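Serine protease inhibitor 2 (Anopheles gambiae, PDB 3PZF) inhibits the serine proteases CLIPB9, CLIPB10 and CLIPB4, so preventing phenoloxidase activation and restraining melanization in the mosquito hemolymph. Local coordinates at residues E95-D100 / I378-L383; E280-L285 / V365-A370; E294-P299 / S331-K336. All blocks are in the same frame, centred on the assembly; numbering follows the deposited sequence. Where two conformers were deposited one is given.

Interaction 1: residues E95-D100 / I378-L383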
# COMPACT_ATOMS: atom_id res chain seq x y z
N GLU A 95 -8.35 11.07 5.48
CA GLU A 95 -8.42 11.63 6.82
C GLU A 95 -8.74 10.56 7.87
O GLU A 95 -8.29 10.65 9.02
CB GLU A 95 -9.40 12.82 6.85
CG GLU A 95 -8.84 14.01 6.04
CD GLU A 95 -9.76 15.22 5.99
OE1 GLU A 95 -10.93 15.12 6.39
OE2 GLU A 95 -9.27 16.28 5.52
N SER A 96 -9.50 9.53 7.50
CA SER A 96 -9.81 8.46 8.43
C SER A 96 -8.52 7.68 8.71
O SER A 96 -8.26 7.27 9.84
CB SER A 96 -10.84 7.49 7.85
OG SER A 96 -11.05 6.36 8.69
N ALA A 97 -7.73 7.46 7.67
CA ALA A 97 -6.51 6.65 7.82
C ALA A 97 -5.42 7.39 8.57
O ALA A 97 -4.75 6.81 9.43
CB ALA A 97 -5.96 6.24 6.45
N GLN A 98 -5.25 8.67 8.25
CA GLN A 98 -4.11 9.43 8.74
C GLN A 98 -4.47 10.22 9.97
O GLN A 98 -3.65 10.99 10.47
CB GLN A 98 -3.62 10.44 7.72
CG GLN A 98 -3.04 9.87 6.46
CD GLN A 98 -2.58 10.99 5.56
OE1 GLN A 98 -1.40 11.31 5.50
NE2 GLN A 98 -3.52 11.63 4.89
N GLN A 99 -5.70 10.04 10.45
CA GLN A 99 -6.21 10.87 11.53
C GLN A 99 -5.13 10.97 12.60
O GLN A 99 -4.57 9.96 13.01
CB GLN A 99 -7.49 10.27 12.13
N ASP A 100 -4.81 12.19 13.02
CA ASP A 100 -3.87 12.36 14.12
C ASP A 100 -4.49 11.78 15.37
O ASP A 100 -5.64 12.10 15.71
CB ASP A 100 -3.47 13.83 14.31
CG ASP A 100 -2.62 14.35 13.16
OD1 ASP A 100 -1.98 13.52 12.47
OD2 ASP A 100 -2.58 15.58 12.96
N ILE A 378 -2.96 -4.31 5.45
CA ILE A 378 -3.45 -3.52 6.57
C ILE A 378 -4.64 -2.75 6.05
O ILE A 378 -4.54 -2.11 5.00
CB ILE A 378 -2.39 -2.55 7.07
CG1 ILE A 378 -1.20 -3.36 7.64
CG2 ILE A 378 -2.99 -1.64 8.18
CD1 ILE A 378 -0.07 -2.49 8.09
N GLU A 379 -5.75 -2.80 6.78
CA GLU A 379 -6.98 -2.14 6.32
C GLU A 379 -7.51 -1.19 7.39
O GLU A 379 -7.35 -1.44 8.57
CB GLU A 379 -7.98 -3.25 5.99
CG GLU A 379 -9.44 -2.96 6.10
CD GLU A 379 -10.22 -4.21 5.75
OE1 GLU A 379 -9.98 -4.75 4.66
OE2 GLU A 379 -11.03 -4.67 6.58
N ASP A 380 -8.11 -0.10 6.93
CA ASP A 380 -8.96 0.78 7.74
C ASP A 380 -10.30 0.05 7.88
O ASP A 380 -11.03 -0.09 6.91
CB ASP A 380 -9.11 2.14 7.03
CG ASP A 380 -10.00 3.11 7.80
OD1 ASP A 380 -10.85 2.66 8.60
OD2 ASP A 380 -9.84 4.34 7.60
N GLU A 381 -10.59 -0.47 9.07
CA GLU A 381 -11.75 -1.35 9.23
C GLU A 381 -13.05 -0.56 9.32
O GLU A 381 -14.11 -1.16 9.41
CB GLU A 381 -11.59 -2.21 10.46
CG GLU A 381 -10.33 -3.08 10.38
CD GLU A 381 -10.37 -4.16 11.41
OE1 GLU A 381 -10.55 -5.32 11.01
OE2 GLU A 381 -10.26 -3.82 12.61
N THR A 382 -12.96 0.76 9.34
CA THR A 382 -14.19 1.57 9.36
C THR A 382 -14.70 1.84 7.95
O THR A 382 -15.91 2.05 7.75
CB THR A 382 -14.05 2.93 10.09
OG1 THR A 382 -13.22 3.81 9.34
CG2 THR A 382 -13.50 2.75 11.51
N LEU A 383 -13.80 1.78 6.97
CA LEU A 383 -14.14 2.14 5.60
C LEU A 383 -13.74 1.14 4.54
O LEU A 383 -14.14 1.29 3.37
CB LEU A 383 -13.53 3.50 5.26
CG LEU A 383 -14.15 4.66 6.06
CD1 LEU A 383 -13.31 5.92 5.91
CD2 LEU A 383 -15.57 4.91 5.63

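Interaction 2: residues E280-L285 / V365-A370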
# COMPACT_ATOMS: atom_id res chain seq x y z
N GLU A 280 -10.13 -19.29 19.42
CA GLU A 280 -8.84 -19.41 20.11
C GLU A 280 -7.83 -19.84 19.06
O GLU A 280 -8.07 -20.82 18.37
CB GLU A 280 -8.94 -20.46 21.21
CG GLU A 280 -9.27 -19.89 22.56
CD GLU A 280 -8.09 -19.14 23.16
OE1 GLU A 280 -6.94 -19.58 22.95
OE2 GLU A 280 -8.32 -18.12 23.85
N VAL A 281 -6.72 -19.12 18.92
CA VAL A 281 -5.75 -19.46 17.89
C VAL A 281 -4.35 -19.37 18.46
O VAL A 281 -4.05 -18.43 19.18
CB VAL A 281 -5.80 -18.50 16.69
CG1 VAL A 281 -4.91 -19.02 15.51
CG2 VAL A 281 -7.25 -18.28 16.24
N ASN A 282 -3.52 -20.35 18.14
CA ASN A 282 -2.09 -20.23 18.43
C ASN A 282 -1.40 -19.73 17.18
O ASN A 282 -1.44 -20.40 16.14
CB ASN A 282 -1.47 -21.56 18.86
CG ASN A 282 -0.01 -21.38 19.28
OD1 ASN A 282 0.88 -21.30 18.44
ND2 ASN A 282 0.22 -21.27 20.59
N VAL A 283 -0.82 -18.53 17.27
CA VAL A 283 -0.30 -17.81 16.13
C VAL A 283 1.21 -17.80 16.20
O VAL A 283 1.78 -17.38 17.21
CB VAL A 283 -0.75 -16.32 16.16
CG1 VAL A 283 -0.07 -15.51 15.04
CG2 VAL A 283 -2.28 -16.22 16.06
N THR A 284 1.84 -18.29 15.13
CA THR A 284 3.30 -18.16 14.95
C THR A 284 3.55 -17.37 13.67
O THR A 284 3.05 -17.76 12.60
CB THR A 284 3.97 -19.56 14.79
OG1 THR A 284 3.73 -20.34 15.96
CG2 THR A 284 5.52 -19.41 14.61
N LEU A 285 4.32 -16.28 13.78
CA LEU A 285 4.62 -15.40 12.65
C LEU A 285 6.10 -15.10 12.65
O LEU A 285 6.70 -14.93 13.72
CB LEU A 285 3.91 -14.06 12.75
CG LEU A 285 2.39 -14.11 12.51
CD1 LEU A 285 1.85 -12.73 12.85
CD2 LEU A 285 2.12 -14.43 11.05
N VAL A 365 -8.04 -25.06 20.46
CA VAL A 365 -7.20 -24.07 19.79
C VAL A 365 -6.86 -24.40 18.33
O VAL A 365 -6.42 -25.50 18.02
CB VAL A 365 -5.87 -23.89 20.56
CG1 VAL A 365 -5.06 -22.76 19.96
CG2 VAL A 365 -6.16 -23.60 22.04
N GLN A 366 -7.00 -23.42 17.44
CA GLN A 366 -6.66 -23.59 16.03
C GLN A 366 -5.20 -23.17 15.90
O GLN A 366 -4.76 -22.33 16.67
CB GLN A 366 -7.52 -22.68 15.14
CG GLN A 366 -9.03 -22.88 15.35
CD GLN A 366 -9.41 -24.34 15.21
OE1 GLN A 366 -9.78 -25.02 16.19
NE2 GLN A 366 -9.27 -24.85 13.99
N ILE A 367 -4.46 -23.72 14.96
CA ILE A 367 -3.02 -23.41 14.84
C ILE A 367 -2.76 -22.70 13.54
O ILE A 367 -3.07 -23.23 12.49
CB ILE A 367 -2.16 -24.70 14.84
CG1 ILE A 367 -2.37 -25.48 16.14
CG2 ILE A 367 -0.67 -24.35 14.63
CD1 ILE A 367 -2.01 -24.72 17.36
N PHE A 368 -2.15 -21.51 13.62
CA PHE A 368 -1.80 -20.73 12.44
C PHE A 368 -0.28 -20.57 12.52
O PHE A 368 0.22 -19.84 13.35
CB PHE A 368 -2.45 -19.35 12.53
CG PHE A 368 -2.20 -18.46 11.33
CD1 PHE A 368 -3.12 -18.41 10.29
CD2 PHE A 368 -1.07 -17.63 11.25
CE1 PHE A 368 -2.93 -17.56 9.19
CE2 PHE A 368 -0.90 -16.78 10.15
CZ PHE A 368 -1.82 -16.78 9.12
N ASN A 369 0.44 -21.29 11.67
CA ASN A 369 1.90 -21.33 11.78
C ASN A 369 2.51 -20.91 10.46
O ASN A 369 2.65 -21.73 9.55
CB ASN A 369 2.38 -22.73 12.18
CG ASN A 369 3.91 -22.83 12.30
OD1 ASN A 369 4.66 -21.84 12.24
ND2 ASN A 369 4.39 -24.06 12.47
N ALA A 370 2.82 -19.61 10.35
CA ALA A 370 3.26 -19.04 9.09
C ALA A 370 4.76 -19.26 8.87
O ALA A 370 5.54 -18.32 8.95
CB ALA A 370 2.95 -17.51 9.06

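Interaction 3: residues E294-P299 / S331-K336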
# COMPACT_ATOMS: atom_id res chain seq x y z
N GLU A 294 9.17 0.96 -6.29
CA GLU A 294 8.95 0.58 -7.67
C GLU A 294 8.50 1.78 -8.50
O GLU A 294 7.80 2.66 -8.01
CB GLU A 294 7.89 -0.53 -7.79
CG GLU A 294 7.70 -1.02 -9.22
CD GLU A 294 6.96 -2.33 -9.32
OE1 GLU A 294 6.05 -2.56 -8.50
OE2 GLU A 294 7.29 -3.14 -10.21
N GLN A 295 8.89 1.78 -9.76
CA GLN A 295 8.37 2.77 -10.69
C GLN A 295 7.08 2.13 -11.22
O GLN A 295 7.10 0.97 -11.66
CB GLN A 295 9.37 3.03 -11.80
CG GLN A 295 8.82 3.90 -12.89
CD GLN A 295 9.87 4.14 -13.97
OE1 GLN A 295 11.03 4.42 -13.67
NE2 GLN A 295 9.48 3.99 -15.23
N LEU A 296 5.97 2.87 -11.14
CA LEU A 296 4.64 2.29 -11.36
C LEU A 296 4.21 2.35 -12.83
O LEU A 296 3.21 1.75 -13.18
CB LEU A 296 3.59 2.99 -10.49
CG LEU A 296 3.84 2.98 -8.97
CD1 LEU A 296 2.60 3.56 -8.22
CD2 LEU A 296 4.14 1.54 -8.47
N ASN A 297 4.98 3.03 -13.69
CA ASN A 297 4.61 3.12 -15.11
C ASN A 297 4.29 1.74 -15.69
O ASN A 297 3.21 1.52 -16.26
CB ASN A 297 5.73 3.76 -15.96
CG ASN A 297 6.04 5.20 -15.57
OD1 ASN A 297 6.06 5.53 -14.39
ND2 ASN A 297 6.29 6.06 -16.57
N GLU A 298 5.22 0.81 -15.56
CA GLU A 298 5.11 -0.47 -16.24
C GLU A 298 3.92 -1.29 -15.71
O GLU A 298 3.07 -1.74 -16.50
CB GLU A 298 6.42 -1.24 -16.12
CG GLU A 298 6.31 -2.76 -16.32
CD GLU A 298 5.88 -3.14 -17.74
OE1 GLU A 298 5.50 -2.24 -18.52
OE2 GLU A 298 5.92 -4.35 -18.06
N PRO A 299 3.82 -1.48 -14.38
CA PRO A 299 2.66 -2.24 -13.89
C PRO A 299 1.31 -1.57 -14.18
O PRO A 299 0.34 -2.28 -14.43
CB PRO A 299 2.90 -2.32 -12.37
CG PRO A 299 3.93 -1.31 -12.06
CD PRO A 299 4.78 -1.18 -13.31
N SER A 331 6.12 12.01 -16.24
CA SER A 331 7.21 11.23 -16.81
C SER A 331 7.33 9.88 -16.14
O SER A 331 7.34 8.86 -16.81
CB SER A 331 8.53 11.97 -16.64
OG SER A 331 8.40 13.29 -17.13
N ARG A 332 7.45 9.89 -14.81
CA ARG A 332 7.64 8.67 -14.03
C ARG A 332 6.86 8.77 -12.74
O ARG A 332 6.72 9.87 -12.20
CB ARG A 332 9.11 8.51 -13.68
CG ARG A 332 10.02 8.32 -14.89
CD ARG A 332 11.44 8.13 -14.45
NE ARG A 332 12.37 8.20 -15.58
CZ ARG A 332 13.15 7.20 -15.99
NH1 ARG A 332 13.13 6.01 -15.37
NH2 ARG A 332 13.96 7.38 -17.02
N ILE A 333 6.34 7.63 -12.27
CA ILE A 333 5.64 7.55 -11.00
C ILE A 333 6.41 6.60 -10.11
O ILE A 333 6.70 5.46 -10.50
CB ILE A 333 4.19 7.02 -11.17
CG1 ILE A 333 3.41 7.94 -12.11
CG2 ILE A 333 3.49 6.92 -9.82
CD1 ILE A 333 1.98 7.48 -12.39
N PHE A 334 6.75 7.05 -8.91
CA PHE A 334 7.48 6.19 -7.97
C PHE A 334 6.67 6.03 -6.69
O PHE A 334 6.07 6.99 -6.20
CB PHE A 334 8.84 6.81 -7.62
CG PHE A 334 9.81 6.90 -8.78
CD1 PHE A 334 10.52 5.79 -9.20
CD2 PHE A 334 10.05 8.12 -9.40
CE1 PHE A 334 11.43 5.88 -10.25
CE2 PHE A 334 10.94 8.22 -10.46
CZ PHE A 334 11.64 7.10 -10.87
N GLN A 335 6.66 4.82 -6.13
CA GLN A 335 6.08 4.63 -4.81
C GLN A 335 7.04 3.83 -3.96
O GLN A 335 7.67 2.89 -4.45
CB GLN A 335 4.74 3.86 -4.89
CG GLN A 335 4.17 3.60 -3.52
CD GLN A 335 2.76 2.99 -3.53
OE1 GLN A 335 1.76 3.67 -3.26
NE2 GLN A 335 2.69 1.69 -3.76
N LYS A 336 7.18 4.19 -2.70
CA LYS A 336 7.98 3.36 -1.79
C LYS A 336 7.26 3.23 -0.46
O LYS A 336 6.58 4.15 -0.01
CB LYS A 336 9.37 3.95 -1.57
CG LYS A 336 10.32 3.03 -0.74
CD LYS A 336 11.81 3.53 -0.90
CE LYS A 336 12.81 2.50 -0.34
NZ LYS A 336 14.27 2.86 -0.63

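Interaction 1: residues E95-D100 / I378-L383
Ser96, near the C-terminal end of helix 83-98, gives its hydroxyl to the carboxylate of Asp380, at the end of strand 374-380. This is the one definite hydrogen bond across the contact, and it is short: Ser96 OG lies 2.6 Å from Asp380 OD2, on the lone pair that faces the other carboxylate oxygen. Both groups reach out from their own backbone. OG stands opposite the backbone N of Ser96 (chi1 173°), and CG does the same in Asp380 (chi1 179°), which brings hydroxyl and carboxylate together between helix and strand. Serine suits a helix surface that must come this close, being small and able to donate. On the backbone of the same residue, Ser96 O accepts from Lys243 NZ.

A second set of polar bonds holds the acceptor steady. Asp380 OD1 takes the backbone N-H of Thr382 at 2.9 Å from Thr382 N, and also the Thr382 hydroxyl, with OG1 2.7 Å away. The first of these bonds makes an Asx turn, closing the start of the tight connection between the antiparallel strands 374-380 and 386-392 of serpin sheet B. One carboxylate thus shapes the hairpin turn with one oxygen and meets the helix with the other. Threonine fits because its hydroxyl adds a second donor to OD1 beside the N-H. With three donors, buried Asp380 would probably remain ionised.

The apolar part is small. Leu383 sends CD1 against the methylene of Ser96, 3.5 Å from CB, and its side chain also touches Gln92 and Leu93 of the helix. The Ala97 methyl comes no nearer to the carboxylate than 4.5 Å, CB to Asp380 OD2, and packs on Leu387; so short a side chain is consistent with the helix lying close to the strands.

Interaction 2: residues E280-L285 / V365-A370
Val365 lays one branch across the peptide joining Val281 to Asn282: its CG1 is 3.4 Å from Asn282 N, resting on the backbone rather than in a side-chain pocket. With CG1 turned opposite its own backbone N (chi1 -174°), the beta-branched residue can reach over the neighbouring strand just where the pairing begins. Strands 277-295 and 366-369 run parallel here, in serpin sheet C, and strand 366-369 takes up the chain after the reactive-site loop.

On the buried face the large bump is Phe368. Val281 CG1 nestles against its root, 3.9 Å from Phe368 CB, and Leu285 CD2 approaches the far end of the ring at its edge, in plane, 3.9 Å from CE2. The same methyl of Leu285 lies 3.8 Å from Ala370 CB, filling the hollow between the ring and that short side chain. Phe248, Leu250 and Leu235 add hydrophobic surface around the ring, a setting made for a flat, bulky apolar group.

The face bearing Asn282, Ile367, Thr284 and Asn369 is mixed. Ile367 CD1 packs 3.5 Å from Asn282 CB. Asn369 and Thr284 lie side by side, and Asn369 OD1 touches Thr284 CB at 3.5 Å. Asn282, a predicted glycosylation site without sugar here, directs its amide nitrogen to Asn219 OD1 on strand 211-227.

Five backbone hydrogen bonds, from Gln366 N to Glu280 O through Ala370 N to Thr284 O, hold the strands together. The backbone bonds in themselves ask little of the side chains, so the choice of aromatic, branched and small residues probably reflects the packing on the buried face.

Interaction 3: residues E294-P299 / S331-K336
Gln295 and Phe334 face each other as a non-hydrogen-bonded pair where strand 277-295 runs antiparallel to strand 332-341, in serpin sheet A. Strand 332-341 leads to the hinge region and, in serpins, borders the place where the reactive loop inserts. The neighbouring pair, Glu294 and Gln335, exchanges two backbone hydrogen bonds, and Leu296 N adds a third to Ile333 O.

Gln295 can be traced outward atom by atom. Its CB touches Phe334 CE1 at 3.8 Å. CG, opposite the backbone N (chi1 172°), passes 3.6 Å from Ile333 O. The chain then stays extended, carrying CD toward Arg332. At the tip, OE1 lies 3.7 Å from Phe334 CE1 and accepts a bond from Arg332 NH1 at 3.1 Å. That bond is bent, 143° at the hydrogen, and tilted from the amide carbonyl plane. Glutamine suits this place: its CB packs on ring carbons CD1 and CE1 while the chain crosses obliquely to reach the arginine, whose NH2 binds Glu173 O.

Away from Gln295 and Phe334, on the side of Gln335, Leu296 CD1 meets Ile333 CG2 at 3.8 Å, the two side chains crossing at about a right angle. Phe29 lies beside Leu296, Leu51 and Ile55 beside Ile333.

Past Leu296 the amide of Asn297 takes over the pairing. Its ND2 donates to Ser331 O at 3.0 Å, while OD1 receives Ile333 N, also at 3.0 Å, in the carbonyl plane.

Interactions 2 and 3 use opposite ends of one long, interrupted strand, 277-295, and their centres lie 37 Å apart, on opposite sides of the chain's centre. Between their later segments runs the inhibitory apparatus: strand 332-341, begun in interaction 3, leads to the hinge region Leu344 to Ala348, needed for binding the peptidase. Residues 355-362, which include the inferred reactive bond Lys359-Phe360, are not modelled, and the chain enters interaction 2 at Val365. Interaction 1 encloses both along the sequence and ties a helix to the hairpin that follows strand 366-369. Its centre is about 27 Å from that of interaction 2 and 24 Å from that of interaction 3; none touches another.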